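Local atomic coordinates of transcriptional regulator, LacI family (Lactobacillus brevis, PDB entry 3JY6), a protein that probably acts as a DNA-binding transcription factor of the LacI family, its periplasmic-binding-protein-like part presumably sensing a small effector. Residues T105-A117 against T138-A150. Sequence-based numbering, arbitrary orientation.
Sequences TDNFEAAKAATTA and TRQERYRGILAAA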
loop_
_atom_site.group_PDB
_atom_site.type_symbol
_atom_site.label_atom_id
_atom_site.label_comp_id
_atom_site.label_asym_id
_atom_site.label_seq_id
_atom_site.Cartn_x
_atom_site.Cartn_y
_atom_site.Cartn_z
ATOM N N THR A 105 -7.966 17.052 7.604
ATOM C CA THR A 105 -8.860 16.310 8.488
ATOM C C THR A 105 -9.004 17.126 9.781
ATOM O O THR A 105 -8.100 17.871 10.155
ATOM C CB THR A 105 -8.250 14.929 8.871
ATOM O OG1 THR A 105 -8.011 14.159 7.689
ATOM C CG2 THR A 105 -9.179 14.166 9.805
ATOM N N ASP A 106 -10.140 16.988 10.454
ATOM C CA ASP A 106 -10.374 17.680 11.725
ATOM C C ASP A 106 -9.667 16.809 12.765
ATOM O O ASP A 106 -10.312 16.147 13.574
ATOM C CB ASP A 106 -11.873 17.733 12.021
ATOM C CG ASP A 106 -12.509 16.346 12.048
ATOM O OD1 ASP A 106 -12.281 15.561 11.098
ATOM O OD2 ASP A 106 -13.233 16.042 13.019
ATOM N N ASN A 107 -8.338 16.818 12.728
ATOM C CA ASN A 107 -7.515 16.001 13.618
ATOM C C ASN A 107 -7.776 16.112 15.113
ATOM O O ASN A 107 -7.837 15.089 15.806
ATOM C CB ASN A 107 -6.043 16.276 13.329
ATOM C CG ASN A 107 -5.630 15.779 11.962
ATOM O OD1 ASN A 107 -5.517 14.573 11.742
ATOM N ND2 ASN A 107 -5.420 16.702 11.030
ATOM N N PHE A 108 -7.913 17.345 15.601
ATOM C CA PHE A 108 -8.177 17.597 17.019
ATOM C C PHE A 108 -9.571 17.098 17.390
ATOM O O PHE A 108 -9.720 16.286 18.305
ATOM C CB PHE A 108 -8.072 19.094 17.330
ATOM C CG PHE A 108 -8.468 19.455 18.740
ATOM C CD1 PHE A 108 -7.640 19.143 19.813
ATOM C CD2 PHE A 108 -9.679 20.106 18.991
ATOM C CE1 PHE A 108 -8.012 19.470 21.125
ATOM C CE2 PHE A 108 -10.058 20.436 20.290
ATOM C CZ PHE A 108 -9.221 20.117 21.362
ATOM N N GLU A 109 -10.582 17.575 16.668
ATOM C CA GLU A 109 -11.966 17.184 16.925
ATOM C C GLU A 109 -12.203 15.690 16.796
ATOM O O GLU A 109 -12.903 15.097 17.616
ATOM C CB GLU A 109 -12.921 17.930 15.985
ATOM C CG GLU A 109 -13.237 19.341 16.428
ATOM C CD GLU A 109 -13.701 19.388 17.868
ATOM O OE1 GLU A 109 -14.570 18.566 18.233
ATOM O OE2 GLU A 109 -13.198 20.241 18.630
ATOM N N ALA A 110 -11.632 15.078 15.763
ATOM C CA ALA A 110 -11.796 13.644 15.552
ATOM C C ALA A 110 -11.193 12.819 16.687
ATOM O O ALA A 110 -11.813 11.871 17.170
ATOM C CB ALA A 110 -11.164 13.235 14.229
ATOM N N ALA A 111 -9.983 13.173 17.110
ATOM C CA ALA A 111 -9.315 12.433 18.179
ATOM C C ALA A 111 -10.098 12.579 19.472
ATOM O O ALA A 111 -10.387 11.592 20.155
ATOM C CB ALA A 111 -7.873 12.940 18.374
ATOM N N LYS A 112 -10.429 13.827 19.785
ATOM C CA LYS A 112 -11.181 14.187 20.983
ATOM C C LYS A 112 -12.501 13.422 21.085
ATOM O O LYS A 112 -12.834 12.886 22.139
ATOM C CB LYS A 112 -11.466 15.690 20.972
ATOM C CG LYS A 112 -12.260 16.209 22.155
ATOM C CD LYS A 112 -12.932 17.526 21.774
ATOM C CE LYS A 112 -13.872 18.029 22.846
ATOM N NZ LYS A 112 -14.681 19.186 22.345
ATOM N N ALA A 113 -13.249 13.390 19.985
ATOM C CA ALA A 113 -14.532 12.696 19.953
ATOM C C ALA A 113 -14.344 11.194 20.128
ATOM O O ALA A 113 -15.132 10.546 20.806
ATOM C CB ALA A 113 -15.255 12.979 18.639
ATOM N N ALA A 114 -13.301 10.643 19.508
ATOM C CA ALA A 114 -13.019 9.218 19.627
ATOM C C ALA A 114 -12.693 8.859 21.085
ATOM O O ALA A 114 -13.174 7.847 21.616
ATOM C CB ALA A 114 -11.861 8.839 18.714
ATOM N N THR A 115 -11.882 9.692 21.730
ATOM C CA THR A 115 -11.510 9.461 23.122
ATOM C C THR A 115 -12.767 9.537 23.989
ATOM O O THR A 115 -12.983 8.703 24.869
ATOM C CB THR A 115 -10.498 10.517 23.618
ATOM O OG1 THR A 115 -9.292 10.417 22.854
ATOM C CG2 THR A 115 -10.163 10.293 25.079
ATOM N N THR A 116 -13.591 10.546 23.732
ATOM C CA THR A 116 -14.822 10.733 24.486
ATOM C C THR A 116 -15.714 9.509 24.362
ATOM O O THR A 116 -16.276 9.039 25.351
ATOM C CB THR A 116 -15.565 12.000 24.002
ATOM O OG1 THR A 116 -14.812 13.151 24.411
ATOM C CG2 THR A 116 -16.991 12.077 24.583
ATOM N N ALA A 117 -15.835 8.982 23.148
ATOM C CA ALA A 117 -16.655 7.797 22.914
ATOM C C ALA A 117 -16.124 6.622 23.727
ATOM O O ALA A 117 -16.900 5.823 24.255
ATOM C CB ALA A 117 -16.653 7.445 21.438
ATOM N N THR A 138 0.095 17.469 12.678
ATOM C CA THR A 138 -1.126 16.678 12.638
ATOM C C THR A 138 -1.100 15.683 13.788
ATOM O O THR A 138 -2.122 15.438 14.428
ATOM C CB THR A 138 -1.264 15.910 11.323
ATOM O OG1 THR A 138 -0.102 15.101 11.127
ATOM C CG2 THR A 138 -1.445 16.878 10.154
ATOM N N ARG A 139 0.067 15.102 14.046
ATOM C CA ARG A 139 0.191 14.165 15.152
ATOM C C ARG A 139 -0.113 14.966 16.417
ATOM O O ARG A 139 -0.954 14.583 17.235
ATOM C CB ARG A 139 1.616 13.597 15.237
ATOM C CG ARG A 139 2.105 12.931 13.963
ATOM C CD ARG A 139 3.582 12.568 14.061
ATOM N NE ARG A 139 4.109 12.122 12.773
ATOM C CZ ARG A 139 5.397 11.924 12.509
ATOM N NH1 ARG A 139 6.322 12.126 13.442
ATOM N NH2 ARG A 139 5.762 11.527 11.298
ATOM N N GLN A 140 0.580 16.089 16.558
ATOM C CA GLN A 140 0.406 16.956 17.708
ATOM C C GLN A 140 -1.044 17.324 17.961
ATOM O O GLN A 140 -1.464 17.437 19.108
ATOM C CB GLN A 140 1.235 18.227 17.539
ATOM C CG GLN A 140 2.705 18.014 17.814
ATOM C CD GLN A 140 3.523 19.256 17.571
ATOM O OE1 GLN A 140 3.200 20.334 18.072
ATOM N NE2 GLN A 140 4.596 19.115 16.805
ATOM N N GLU A 141 -1.806 17.521 16.894
ATOM C CA GLU A 141 -3.212 17.873 17.031
ATOM C C GLU A 141 -4.056 16.694 17.512
ATOM O O GLU A 141 -4.965 16.862 18.315
ATOM C CB GLU A 141 -3.759 18.382 15.697
ATOM C CG GLU A 141 -3.422 19.837 15.368
ATOM C CD GLU A 141 -4.103 20.823 16.306
ATOM O OE1 GLU A 141 -3.443 21.313 17.247
ATOM O OE2 GLU A 141 -5.310 21.105 16.111
ATOM N N ARG A 142 -3.762 15.503 17.014
ATOM C CA ARG A 142 -4.512 14.316 17.414
ATOM C C ARG A 142 -4.204 13.993 18.872
ATOM O O ARG A 142 -5.055 13.506 19.615
ATOM C CB ARG A 142 -4.149 13.140 16.500
ATOM C CG ARG A 142 -4.505 13.384 15.030
ATOM C CD ARG A 142 -3.989 12.263 14.114
ATOM N NE ARG A 142 -4.250 12.572 12.710
ATOM C CZ ARG A 142 -3.913 11.803 11.674
ATOM N NH1 ARG A 142 -3.279 10.645 11.848
ATOM N NH2 ARG A 142 -4.232 12.193 10.449
ATOM N N TYR A 143 -2.977 14.277 19.281
ATOM C CA TYR A 143 -2.567 14.031 20.655
ATOM C C TYR A 143 -3.241 15.079 21.531
ATOM O O TYR A 143 -3.679 14.787 22.647
ATOM C CB TYR A 143 -1.050 14.136 20.782
ATOM C CG TYR A 143 -0.540 13.996 22.203
ATOM C CD1 TYR A 143 -0.830 12.866 22.966
ATOM C CD2 TYR A 143 0.247 14.990 22.775
ATOM C CE1 TYR A 143 -0.345 12.732 24.269
ATOM C CE2 TYR A 143 0.737 14.871 24.073
ATOM C CZ TYR A 143 0.436 13.741 24.817
ATOM O OH TYR A 143 0.897 13.638 26.108
ATOM N N ARG A 144 -3.338 16.295 20.993
ATOM C CA ARG A 144 -3.956 17.418 21.682
ATOM C C ARG A 144 -5.442 17.131 21.885
ATOM O O ARG A 144 -6.041 17.548 22.875
ATOM C CB ARG A 144 -3.767 18.693 20.854
ATOM C CG ARG A 144 -4.333 19.956 21.477
ATOM C CD ARG A 144 -4.353 21.096 20.467
ATOM N NE ARG A 144 -5.563 21.891 20.630
ATOM C CZ ARG A 144 -6.320 22.310 19.624
ATOM N NH1 ARG A 144 -5.988 22.014 18.374
ATOM N NH2 ARG A 144 -7.420 23.009 19.871
ATOM N N GLY A 145 -6.031 16.408 20.938
ATOM C CA GLY A 145 -7.436 16.067 21.036
ATOM C C GLY A 145 -7.686 15.016 22.107
ATOM O O GLY A 145 -8.701 15.058 22.799
ATOM N N ILE A 146 -6.762 14.069 22.245
ATOM C CA ILE A 146 -6.902 13.012 23.242
ATOM C C ILE A 146 -6.845 13.585 24.664
ATOM O O ILE A 146 -7.766 13.366 25.461
ATOM C CB ILE A 146 -5.821 11.917 23.052
ATOM C CG1 ILE A 146 -6.078 11.168 21.740
ATOM C CG2 ILE A 146 -5.838 10.945 24.230
ATOM C CD1 ILE A 146 -4.995 10.172 21.360
ATOM N N LEU A 147 -5.786 14.331 24.975
ATOM C CA LEU A 147 -5.640 14.938 26.302
ATOM C C LEU A 147 -6.861 15.776 26.655
ATOM O O LEU A 147 -7.234 15.871 27.824
ATOM C CB LEU A 147 -4.409 15.854 26.377
ATOM C CG LEU A 147 -3.042 15.355 25.904
ATOM C CD1 LEU A 147 -2.049 16.508 25.973
ATOM C CD2 LEU A 147 -2.577 14.177 26.744
ATOM N N ALA A 148 -7.480 16.388 25.652
ATOM C CA ALA A 148 -8.643 17.224 25.896
ATOM C C ALA A 148 -9.878 16.400 26.253
ATOM O O ALA A 148 -10.945 16.959 26.516
ATOM C CB ALA A 148 -8.919 18.077 24.682
ATOM N N ALA A 149 -9.733 15.075 26.279
ATOM C CA ALA A 149 -10.866 14.210 26.599
ATOM C C ALA A 149 -10.578 13.101 27.612
ATOM O O ALA A 149 -11.504 12.426 28.058
ATOM C CB ALA A 149 -11.420 13.590 25.320
ATOM N N ALA A 150 -9.314 12.905 27.974
ATOM C CA ALA A 150 -8.953 11.840 28.914
ATOM C C ALA A 150 -8.062 12.258 30.090
ATOM O O ALA A 150 -7.225 13.153 29.969
ATOM C CB ALA A 150 -8.287 10.703 28.151
#
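R142 grips N107 side-on: NE and NH2 both donate to OD1, at 2.6 Å from NE. OD1 lies in the guanidinium plane, and the NE bond is the straighter (162° at the hydrogen). NH1 of R142 is held by L188 O and the N107 amide nitrogen by E94, which helps to set the rotation of both groups; a leucine in place of R142 removes both donors and would probably leave N107 freer to turn and its OD1 without a mate. On the outer flank, the R144 guanidinium lies flat over one face of the F108 ring, a cation-pi stack with CZ 3.6 Å from the centroid and planes 5° apart. A bend at chi3 turns the R144 guanidinium over the ring, and NH1 forms a salt bridge with E141 in the same helix. Between these two flanks the helices pack closely, axes 7.0 Å apart, crossing at -35°. G145 lets the backbones meet, K112 CA standing 3.2 Å from G145 O in a CA-H...O contact; A111 CB packs on the R142 carbonyl. Farther along, T115 CG2 touches A149 CB at 3.5 Å. Helices 107-119 and 137-147 thus pair on one side of the four-stranded parallel sheet, in the alpha/beta sandwich of a periplasmic-binding-protein-like lobe.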